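Local coordinates for cysteine synthase 3 (Entamoeba histolytica, PDB 6KR5), which probably catalyses the pyridoxal-phosphate-dependent formation of L-cysteine from O-acetyl-L-serine and sulfide, at residues B[92-97]-B[104-109]; B[63-68]-B[153-158]. All coordinates share one frame; numbering follows the deposited sequence. Where two conformers were deposited one is given.

Interaction 1: residues B[92-97]-B[104-109]; sequences GLCQAG and VNIVMP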
# COMPACT_ATOMS: atom_id res chain seq x y z
N GLY B 92 5.18 11.89 2.04
CA GLY B 92 4.60 12.06 3.36
C GLY B 92 4.26 13.51 3.66
O GLY B 92 3.23 13.79 4.29
N LEU B 93 5.08 14.44 3.20
CA LEU B 93 4.76 15.85 3.40
C LEU B 93 3.56 16.26 2.56
O LEU B 93 2.72 17.05 3.01
CB LEU B 93 5.97 16.71 3.05
CG LEU B 93 7.15 16.69 4.02
CD1 LEU B 93 8.34 17.35 3.35
CD2 LEU B 93 6.80 17.42 5.32
N CYS B 94 3.47 15.74 1.34
CA CYS B 94 2.38 16.12 0.45
C CYS B 94 1.05 15.59 0.96
O CYS B 94 0.02 16.28 0.89
CB CYS B 94 2.66 15.64 -0.97
SG CYS B 94 3.92 16.61 -1.80
N GLN B 95 1.05 14.37 1.51
CA GLN B 95 -0.19 13.83 2.08
C GLN B 95 -0.68 14.69 3.23
O GLN B 95 -1.86 15.09 3.27
CB GLN B 95 0.05 12.39 2.53
CG GLN B 95 -1.14 11.80 3.28
CD GLN B 95 -0.89 10.36 3.71
OE1 GLN B 95 -1.51 9.41 3.20
NE2 GLN B 95 0.03 10.19 4.65
N ALA B 96 0.21 15.02 4.17
CA ALA B 96 -0.19 15.81 5.33
C ALA B 96 -0.55 17.23 4.93
O ALA B 96 -1.54 17.79 5.41
CB ALA B 96 0.90 15.80 6.40
N GLY B 97 0.21 17.81 4.00
CA GLY B 97 -0.08 19.16 3.57
C GLY B 97 -1.45 19.28 2.92
O GLY B 97 -2.18 20.25 3.15
N VAL B 104 2.60 22.75 -0.43
CA VAL B 104 3.86 22.03 -0.27
C VAL B 104 4.70 22.22 -1.53
O VAL B 104 4.24 21.91 -2.64
CB VAL B 104 3.62 20.53 0.01
CG1 VAL B 104 4.95 19.80 0.13
CG2 VAL B 104 2.79 20.35 1.28
N ASN B 105 5.91 22.74 -1.36
CA ASN B 105 6.88 22.89 -2.44
C ASN B 105 7.96 21.83 -2.30
O ASN B 105 8.60 21.74 -1.25
CB ASN B 105 7.51 24.29 -2.41
CG ASN B 105 6.48 25.39 -2.50
OD1 ASN B 105 6.03 25.75 -3.60
ND2 ASN B 105 6.09 25.94 -1.35
N ILE B 106 8.17 21.03 -3.34
CA ILE B 106 9.20 20.00 -3.34
C ILE B 106 10.21 20.31 -4.43
O ILE B 106 9.83 20.46 -5.60
CB ILE B 106 8.61 18.59 -3.55
CG1 ILE B 106 7.54 18.28 -2.50
CG2 ILE B 106 9.73 17.54 -3.61
CD1 ILE B 106 8.02 18.20 -1.09
N VAL B 107 11.49 20.38 -4.06
CA VAL B 107 12.57 20.67 -4.99
C VAL B 107 13.28 19.36 -5.33
O VAL B 107 13.70 18.63 -4.42
CB VAL B 107 13.56 21.68 -4.39
CG1 VAL B 107 14.54 22.12 -5.46
CG2 VAL B 107 12.81 22.86 -3.79
N MET B 108 13.43 19.07 -6.61
CA MET B 108 14.07 17.84 -7.07
C MET B 108 14.55 18.05 -8.50
O MET B 108 14.03 18.91 -9.21
CB MET B 108 13.08 16.66 -7.00
CG MET B 108 11.80 16.96 -7.75
SD MET B 108 10.50 15.78 -7.35
CE MET B 108 11.40 14.25 -7.56
N PRO B 109 15.55 17.27 -8.94
CA PRO B 109 15.95 17.36 -10.35
C PRO B 109 14.85 16.84 -11.26
O PRO B 109 14.13 15.90 -10.91
CB PRO B 109 17.20 16.47 -10.42
CG PRO B 109 17.63 16.28 -9.00
CD PRO B 109 16.37 16.32 -8.19

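Interaction 2: residues B[63-68]-B[153-158]; sequences FNIIYQ and KYFPAN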
# COMPACT_ATOMS: atom_id res chain seq x y z
N PHE B 63 3.70 13.83 8.50
CA PHE B 63 2.60 14.21 9.37
C PHE B 63 3.10 14.94 10.60
O PHE B 63 2.62 16.03 10.93
CB PHE B 63 1.80 12.98 9.79
CG PHE B 63 0.82 13.28 10.89
CD1 PHE B 63 -0.37 13.92 10.59
CD2 PHE B 63 1.11 12.96 12.20
CE1 PHE B 63 -1.28 14.21 11.59
CE2 PHE B 63 0.20 13.27 13.21
CZ PHE B 63 -0.98 13.89 12.90
N ASN B 64 4.06 14.35 11.33
CA ASN B 64 4.44 14.99 12.59
C ASN B 64 5.22 16.28 12.39
O ASN B 64 5.09 17.20 13.20
CB ASN B 64 5.23 14.04 13.49
CG ASN B 64 5.15 14.48 14.94
OD1 ASN B 64 4.05 14.59 15.49
ND2 ASN B 64 6.30 14.78 15.54
N ILE B 65 6.06 16.36 11.35
CA ILE B 65 6.76 17.62 11.08
C ILE B 65 5.76 18.75 10.88
O ILE B 65 5.89 19.83 11.46
CB ILE B 65 7.69 17.46 9.86
CG1 ILE B 65 8.97 16.72 10.29
CG2 ILE B 65 8.01 18.80 9.23
CD1 ILE B 65 9.84 16.32 9.15
N ILE B 66 4.71 18.50 10.10
CA ILE B 66 3.74 19.55 9.81
C ILE B 66 2.82 19.79 11.01
O ILE B 66 2.55 20.94 11.37
CB ILE B 66 2.96 19.20 8.54
CG1 ILE B 66 3.91 19.25 7.34
CG2 ILE B 66 1.81 20.16 8.33
CD1 ILE B 66 3.35 18.58 6.10
N TYR B 67 2.34 18.71 11.63
CA TYR B 67 1.42 18.84 12.77
C TYR B 67 2.06 19.62 13.90
O TYR B 67 1.46 20.55 14.45
CB TYR B 67 1.02 17.45 13.25
CG TYR B 67 -0.10 17.40 14.26
CD1 TYR B 67 -1.16 18.29 14.20
CD2 TYR B 67 -0.10 16.44 15.26
CE1 TYR B 67 -2.19 18.23 15.12
CE2 TYR B 67 -1.12 16.37 16.18
CZ TYR B 67 -2.17 17.26 16.11
OH TYR B 67 -3.19 17.19 17.03
N GLN B 68 3.29 19.26 14.26
CA GLN B 68 3.93 19.95 15.38
C GLN B 68 4.21 21.40 15.03
O GLN B 68 4.07 22.29 15.88
CB GLN B 68 5.22 19.24 15.78
CG GLN B 68 5.74 19.73 17.14
CD GLN B 68 4.81 19.34 18.28
OE1 GLN B 68 4.41 18.19 18.40
NE2 GLN B 68 4.44 20.31 19.11
N LYS B 153 8.12 33.22 4.30
CA LYS B 153 6.98 32.51 3.73
C LYS B 153 7.15 31.00 3.80
O LYS B 153 6.16 30.27 3.94
CB LYS B 153 6.77 32.94 2.28
CG LYS B 153 5.58 32.30 1.59
CD LYS B 153 5.64 32.58 0.10
CE LYS B 153 4.26 32.54 -0.52
NZ LYS B 153 4.22 33.26 -1.83
N TYR B 154 8.38 30.50 3.71
CA TYR B 154 8.59 29.06 3.63
C TYR B 154 8.94 28.48 4.99
O TYR B 154 9.77 29.02 5.73
CB TYR B 154 9.70 28.72 2.63
CG TYR B 154 9.32 28.90 1.18
CD1 TYR B 154 8.00 29.05 0.79
CD2 TYR B 154 10.30 28.90 0.19
CE1 TYR B 154 7.66 29.20 -0.55
CE2 TYR B 154 9.96 29.05 -1.15
CZ TYR B 154 8.65 29.21 -1.51
OH TYR B 154 8.31 29.36 -2.83
N PHE B 155 8.31 27.34 5.30
CA PHE B 155 8.69 26.53 6.44
C PHE B 155 9.51 25.36 5.94
O PHE B 155 8.99 24.53 5.18
CB PHE B 155 7.46 26.03 7.20
CG PHE B 155 7.78 25.00 8.24
CD1 PHE B 155 8.26 25.38 9.48
CD2 PHE B 155 7.62 23.65 7.97
CE1 PHE B 155 8.56 24.43 10.44
CE2 PHE B 155 7.93 22.70 8.93
CZ PHE B 155 8.40 23.09 10.16
N PRO B 156 10.79 25.25 6.30
CA PRO B 156 11.62 24.14 5.82
C PRO B 156 11.39 22.88 6.65
O PRO B 156 11.47 22.92 7.88
CB PRO B 156 13.05 24.67 5.98
CG PRO B 156 12.96 25.65 7.08
CD PRO B 156 11.57 26.24 7.07
N ALA B 157 11.10 21.77 5.98
CA ALA B 157 10.87 20.53 6.73
C ALA B 157 12.12 20.06 7.44
O ALA B 157 12.02 19.43 8.50
CB ALA B 157 10.34 19.43 5.81
N ASN B 158 13.31 20.32 6.88
CA ASN B 158 14.59 19.94 7.47
C ASN B 158 14.61 18.46 7.90
O ASN B 158 14.90 18.12 9.05
CB ASN B 158 14.91 20.84 8.66
CG ASN B 158 16.28 20.57 9.23
OD1 ASN B 158 17.17 20.09 8.53
ND2 ASN B 158 16.46 20.87 10.52

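Interaction 1: residues B[92-97]-B[104-109]
The thiol of C94 rests against two aliphatic branches of the neighbouring strand, with SG 3.9 Å from CG1 of V104 and 4.0 Å from CG1 of I106. Its sulfur is placed there by a first torsion of -74°, which sets SG opposite the carbonyl carbon and beside the backbone N. Residues 92-97 of helix 88-100 run almost antiparallel to strand 104-109, their axes inclined at 167° and 8.9 Å apart at closest approach. V104 comes nearest, its CA lying 6.1 Å from the CA of C94.

The two methyls of V104 go to different partners. With CG1 anti to the backbone N (chi1 178°), that methyl faces the sulfur of C94 and, more loosely, CB of L93. CG2 of V104 comes down on the helix backbone, 3.7 Å from O of L93, and also touches CA of G97. G97 has no side chain, so the methyl can settle directly onto its main chain. The L93 oxygen is already engaged within the helix, accepting a 2.8 Å hydrogen bond from G97 N, and the methyl merely packs beside it. The strand's alternation turns V104 and I106 to the helix, while N105 between them points away and bonds through ND2 to OE1 of E80 and the backbone O of I81.

This is the return half of a beta-alpha-beta crossover, in which helix 88-100 connects strand 80-84 with the adjacent parallel strand 104-109. M120 of helix 114-122 also touches C94 and I106. No hydrogen bond passes between helix and strand here, so the fit depends on dispersion and the complementary shapes of a thiol, branched aliphatic groups and bare helix backbone in a buried setting.

Interaction 2: residues B[63-68]-B[153-158]
I65 puts its CG2 methyl at the rim of the F155 ring, in the ring plane, 3.9 Å from CE2. The isoleucine comes at the aromatic edge on a slant, without lying over either face. F155 carries CG anti to its own backbone N (chi1 170°), which extends the ring from strand 154-156 toward helix 58-72.

CG2 of I65 also lies 4.2 Å from CB of A157. The longer branch of I65 takes another course: CD1, nearly anti to CA about the CB-CG1 bond (chi2 171°), reaches to 3.9 Å from the carbonyl oxygen of A157. That oxygen accepts a hydrogen bond from ND2 of N162, so its polar need is met beside the methyl groups. N162 packs on I65 as well, and the isoleucine is thus in contact with both the strand end and the loop that follows. The nearest backbones, at I65 and A157, have their CA atoms 6.7 Å apart. No hydrogen bond crosses the contact, which rests on van der Waals packing of three buried residues, one of them contributing its carbonyl oxygen.

Backbone hydrogen bonds from F155 to E80 and I82, and from A157 to I82, join 154-156 to strand 80-84; within this chain it is an outermost strand of the four-stranded parallel sheet. Helix 58-72 packs against this border through I65, while I66, one residue on, turns to I81 of strand 80-84 and to L93, A96 and F100 of helix 88-100. R74 and L75, in the loop after helix 58-72, touch the F155 ring too.

In the fold
Both contacts are buried and lie on the same four-stranded parallel sheet, with centres 10 Å apart. Interaction 1 joins neighbours in sequence within one beta-alpha-beta unit; interaction 2 brings together segments 85 residues apart, enclosing interaction 1 in its loop, at the sheet's border. Strand 80-84 lies between the two strands involved, and the helices touch directly, CB of A96 packing on CA of F63. Further along, N105 meets the ring of Y154. Apolar packing serves both, but thiol, branched methyls and helix backbone make the first, whereas in the second a single isoleucine meets an aromatic edge and an alanine with its carbonyl.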